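Local atomic coordinates of hydrogenase expression/formation protein HypE (PDB entry 2Z1U), a protein that binds ATP and magnesium and acts in the maturation of hydrogenases, where HypE proteins are thought to prepare the cyanide ligands of the active-site iron. Residues 199-213 with 282-295. Sequence-based numbering, arbitrary orientation.
Sequences ASLNRVVEKLVLEVG and RAEAALAVLREGPH
Val289 packs as a knob among Val204, Lys207, Leu208 and Val212 where helices 202-212 and 282-291 run nearly antiparallel, their axes coming within 9.7 Å at an angle of 158°. From CB, which rests against CD2 of Leu208, the side chain forks. Val289 CG1, anti to the backbone N (chi1 166°), lies 3.7 Å from Leu208 CD2. The same methyl also meets CG1 of Val204. Val289 CG2 branches toward the C-terminal end of helix 202-212, 3.8 Å from Val212 CG2. It lies against Lys207 CD as well. Val212 is in turn a knob among Arg282, Ala285, Ala286 and Val289, so the pair packs knobs-into-holes with small alanines lining one hole. Leu208 reaches in from the flank, its CD1 4.0 Å from Leu290 CD2, the two side chains crossing at about a right angle. Alongside Val289, the extended chain of Lys207 carries NZ to a water that it shares with Glu292: NZ donates to the water, which donates to OE2, each bond 2.8 Å. At one end, the bent chain of Arg282 lays its guanidinium under the carbonyl of Val212, with O 3.6 Å above the plane over its centre. At the other, the Pro294 ring packs on Leu201, Pro294 CG lying 3.8 Å from Leu201 CD2. Ala199 CB touches the ring of His295, whose NE2 is hydrogen-bonded to Asp197 O. Both helices belong to the AIR synthase-related C-terminal domain; Ala286 and Leu290 rest on strand 167-170 and Val212 on strand 275-278, whereas Ser200 and Asn202 touch helix 70-83, and the side chain of Leu201 lies about 5 Å from that of the magnesium ligand Asp220.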
# COMPACT_ATOMS: atom_id res chain seq x y z
N ALA A 199 6.12 -18.46 -2.04
CA ALA A 199 6.91 -18.75 -0.85
C ALA A 199 7.79 -17.57 -0.53
O ALA A 199 8.22 -16.83 -1.41
CB ALA A 199 7.80 -20.03 -1.07
N SER A 200 8.06 -17.42 0.75
CA SER A 200 8.92 -16.38 1.30
C SER A 200 10.39 -16.73 1.17
O SER A 200 10.80 -17.81 1.56
CB SER A 200 8.57 -16.20 2.81
OG SER A 200 7.60 -15.18 2.90
N LEU A 201 11.18 -15.78 0.66
CA LEU A 201 12.60 -16.00 0.38
C LEU A 201 13.53 -15.20 1.28
O LEU A 201 14.74 -15.19 1.08
CB LEU A 201 12.90 -15.65 -1.10
CG LEU A 201 12.13 -16.41 -2.18
CD1 LEU A 201 12.49 -15.86 -3.57
CD2 LEU A 201 12.39 -17.90 -2.08
N ASN A 202 12.97 -14.54 2.29
CA ASN A 202 13.78 -13.70 3.19
C ASN A 202 14.91 -14.44 3.91
O ASN A 202 16.01 -13.88 4.11
CB ASN A 202 12.91 -12.89 4.18
CG ASN A 202 12.00 -13.77 5.03
OD1 ASN A 202 11.34 -14.66 4.53
ND2 ASN A 202 11.96 -13.49 6.32
N ARG A 203 14.65 -15.67 4.34
CA ARG A 203 15.64 -16.46 5.07
C ARG A 203 16.82 -16.88 4.17
O ARG A 203 17.98 -16.79 4.58
CB ARG A 203 14.99 -17.65 5.77
CG ARG A 203 13.99 -17.19 6.88
CD ARG A 203 13.21 -18.34 7.49
NE ARG A 203 12.07 -17.81 8.27
CZ ARG A 203 12.08 -17.57 9.58
NH1 ARG A 203 13.15 -17.83 10.32
NH2 ARG A 203 10.99 -17.08 10.17
N VAL A 204 16.55 -17.34 2.95
CA VAL A 204 17.64 -17.63 1.99
C VAL A 204 18.47 -16.36 1.70
O VAL A 204 19.69 -16.43 1.66
CB VAL A 204 17.15 -18.22 0.62
CG1 VAL A 204 18.30 -19.01 -0.08
CG2 VAL A 204 16.03 -19.16 0.84
N VAL A 205 17.79 -15.23 1.48
CA VAL A 205 18.47 -13.95 1.20
C VAL A 205 19.36 -13.51 2.37
O VAL A 205 20.50 -13.10 2.15
CB VAL A 205 17.49 -12.81 0.81
CG1 VAL A 205 18.23 -11.46 0.72
CG2 VAL A 205 16.82 -13.10 -0.53
N GLU A 206 18.84 -13.58 3.60
CA GLU A 206 19.64 -13.22 4.76
C GLU A 206 20.96 -14.03 4.79
O GLU A 206 22.05 -13.45 4.95
CB GLU A 206 18.83 -13.36 6.07
CG GLU A 206 19.66 -13.08 7.34
CD GLU A 206 18.84 -12.67 8.54
OE1 GLU A 206 17.78 -12.03 8.36
OE2 GLU A 206 19.26 -12.95 9.68
N LYS A 207 20.88 -15.35 4.60
CA LYS A 207 22.07 -16.19 4.62
C LYS A 207 23.01 -15.88 3.46
O LYS A 207 24.22 -15.89 3.63
CB LYS A 207 21.75 -17.69 4.65
CG LYS A 207 22.96 -18.54 4.99
CD LYS A 207 22.66 -20.02 5.05
CE LYS A 207 23.83 -20.76 5.71
NZ LYS A 207 23.55 -22.21 5.82
N LEU A 208 22.45 -15.58 2.28
CA LEU A 208 23.25 -15.19 1.13
C LEU A 208 24.07 -13.95 1.44
O LEU A 208 25.28 -13.91 1.22
CB LEU A 208 22.37 -14.91 -0.08
CG LEU A 208 21.82 -16.08 -0.90
CD1 LEU A 208 20.92 -15.54 -2.01
CD2 LEU A 208 22.95 -16.96 -1.48
N VAL A 209 23.39 -12.93 1.94
CA VAL A 209 23.97 -11.61 2.11
C VAL A 209 25.00 -11.56 3.26
O VAL A 209 26.10 -11.01 3.11
CB VAL A 209 22.81 -10.57 2.18
CG1 VAL A 209 23.01 -9.51 3.23
CG2 VAL A 209 22.52 -9.99 0.76
N LEU A 210 24.67 -12.22 4.37
CA LEU A 210 25.52 -12.23 5.56
C LEU A 210 26.61 -13.30 5.61
O LEU A 210 27.65 -13.08 6.23
CB LEU A 210 24.67 -12.32 6.83
CG LEU A 210 23.65 -11.20 7.02
CD1 LEU A 210 22.78 -11.52 8.21
CD2 LEU A 210 24.35 -9.86 7.19
N GLU A 211 26.37 -14.45 4.98
CA GLU A 211 27.34 -15.56 5.06
C GLU A 211 28.14 -15.78 3.78
O GLU A 211 29.31 -16.11 3.85
CB GLU A 211 26.67 -16.84 5.57
CG GLU A 211 26.10 -16.65 6.99
CD GLU A 211 25.64 -17.93 7.65
OE1 GLU A 211 24.48 -17.96 8.11
OE2 GLU A 211 26.43 -18.90 7.71
N VAL A 212 27.51 -15.59 2.63
CA VAL A 212 28.21 -15.73 1.35
C VAL A 212 28.88 -14.39 1.00
O VAL A 212 30.10 -14.35 0.76
CB VAL A 212 27.27 -16.23 0.22
CG1 VAL A 212 28.00 -16.28 -1.13
CG2 VAL A 212 26.71 -17.61 0.59
N GLY A 213 28.09 -13.32 1.02
CA GLY A 213 28.57 -11.95 0.83
C GLY A 213 28.88 -11.55 -0.61
O GLY A 213 28.96 -12.40 -1.50
N ARG A 282 32.31 -16.55 -5.50
CA ARG A 282 31.27 -16.77 -4.50
C ARG A 282 30.10 -17.60 -5.02
O ARG A 282 29.20 -17.94 -4.25
CB ARG A 282 30.75 -15.42 -3.99
CG ARG A 282 31.39 -14.95 -2.69
CD ARG A 282 32.47 -13.90 -2.92
NE ARG A 282 32.30 -12.78 -2.00
CZ ARG A 282 32.87 -12.68 -0.80
NH1 ARG A 282 33.68 -13.64 -0.36
NH2 ARG A 282 32.63 -11.62 -0.04
N ALA A 283 30.13 -17.92 -6.32
CA ALA A 283 28.98 -18.54 -7.01
C ALA A 283 28.60 -19.90 -6.45
O ALA A 283 27.42 -20.20 -6.27
CB ALA A 283 29.26 -18.65 -8.51
N GLU A 284 29.61 -20.71 -6.18
CA GLU A 284 29.46 -22.06 -5.65
C GLU A 284 28.84 -22.04 -4.24
O GLU A 284 27.87 -22.75 -3.97
CB GLU A 284 30.82 -22.76 -5.69
CG GLU A 284 30.81 -24.17 -6.25
CD GLU A 284 30.06 -24.30 -7.56
OE1 GLU A 284 30.48 -23.68 -8.58
OE2 GLU A 284 29.06 -25.04 -7.59
N ALA A 285 29.38 -21.19 -3.36
CA ALA A 285 28.82 -21.01 -2.01
C ALA A 285 27.36 -20.51 -2.05
O ALA A 285 26.51 -21.04 -1.34
CB ALA A 285 29.71 -20.08 -1.17
N ALA A 286 27.06 -19.54 -2.91
CA ALA A 286 25.69 -19.03 -3.05
C ALA A 286 24.73 -20.12 -3.52
O ALA A 286 23.63 -20.26 -2.99
CB ALA A 286 25.64 -17.82 -4.01
N LEU A 287 25.17 -20.89 -4.50
CA LEU A 287 24.41 -22.02 -5.03
C LEU A 287 24.13 -23.07 -3.94
O LEU A 287 23.05 -23.65 -3.91
CB LEU A 287 25.17 -22.70 -6.17
CG LEU A 287 24.49 -22.84 -7.53
CD1 LEU A 287 25.15 -23.97 -8.32
CD2 LEU A 287 22.96 -23.01 -7.45
N ALA A 288 25.12 -23.33 -3.08
CA ALA A 288 24.93 -24.24 -1.96
C ALA A 288 23.81 -23.74 -1.05
O ALA A 288 22.99 -24.51 -0.56
CB ALA A 288 26.23 -24.42 -1.15
N VAL A 289 23.76 -22.43 -0.83
CA VAL A 289 22.73 -21.82 -0.00
C VAL A 289 21.35 -21.90 -0.68
O VAL A 289 20.35 -22.28 -0.05
CB VAL A 289 23.12 -20.37 0.40
CG1 VAL A 289 21.92 -19.60 0.97
CG2 VAL A 289 24.28 -20.41 1.42
N LEU A 290 21.29 -21.58 -1.96
CA LEU A 290 20.07 -21.62 -2.75
C LEU A 290 19.48 -23.03 -2.76
O LEU A 290 18.23 -23.19 -2.72
CB LEU A 290 20.35 -21.17 -4.19
CG LEU A 290 20.85 -19.73 -4.36
CD1 LEU A 290 21.31 -19.51 -5.79
CD2 LEU A 290 19.74 -18.75 -4.00
N ARG A 291 20.29 -24.07 -2.80
CA ARG A 291 19.82 -25.47 -2.76
C ARG A 291 19.02 -25.81 -1.49
O ARG A 291 18.18 -26.70 -1.51
CB ARG A 291 21.00 -26.44 -2.91
CG ARG A 291 21.52 -26.53 -4.34
CD ARG A 291 22.64 -27.58 -4.43
NE ARG A 291 23.26 -27.54 -5.75
CZ ARG A 291 24.51 -27.18 -6.01
NH1 ARG A 291 25.35 -26.81 -5.04
NH2 ARG A 291 24.93 -27.19 -7.26
N GLU A 292 19.27 -25.06 -0.42
CA GLU A 292 18.59 -25.28 0.85
C GLU A 292 17.41 -24.33 1.06
O GLU A 292 16.69 -24.48 2.03
CB GLU A 292 19.58 -25.23 2.02
CG GLU A 292 20.69 -26.23 1.88
CD GLU A 292 21.41 -26.53 3.18
OE1 GLU A 292 22.01 -27.60 3.27
OE2 GLU A 292 21.37 -25.70 4.11
N GLY A 293 17.20 -23.41 0.11
CA GLY A 293 16.09 -22.45 0.18
C GLY A 293 14.81 -23.00 -0.41
O GLY A 293 14.82 -24.10 -0.95
N PRO A 294 13.70 -22.25 -0.34
CA PRO A 294 12.46 -22.78 -0.88
C PRO A 294 12.65 -23.14 -2.36
O PRO A 294 13.34 -22.39 -3.09
CB PRO A 294 11.48 -21.58 -0.75
CG PRO A 294 12.04 -20.78 0.40
CD PRO A 294 13.53 -20.87 0.17
N HIS A 295 12.11 -24.29 -2.77
CA HIS A 295 12.19 -24.80 -4.14
C HIS A 295 13.61 -25.04 -4.65
O HIS A 295 13.83 -25.27 -5.85
CB HIS A 295 11.38 -23.92 -5.10
CG HIS A 295 10.04 -23.54 -4.56
ND1 HIS A 295 9.06 -24.48 -4.30
CD2 HIS A 295 9.53 -22.35 -4.17
CE1 HIS A 295 8.00 -23.88 -3.78
NE2 HIS A 295 8.27 -22.59 -3.70
O HOH W 1 22.79 -23.37 3.44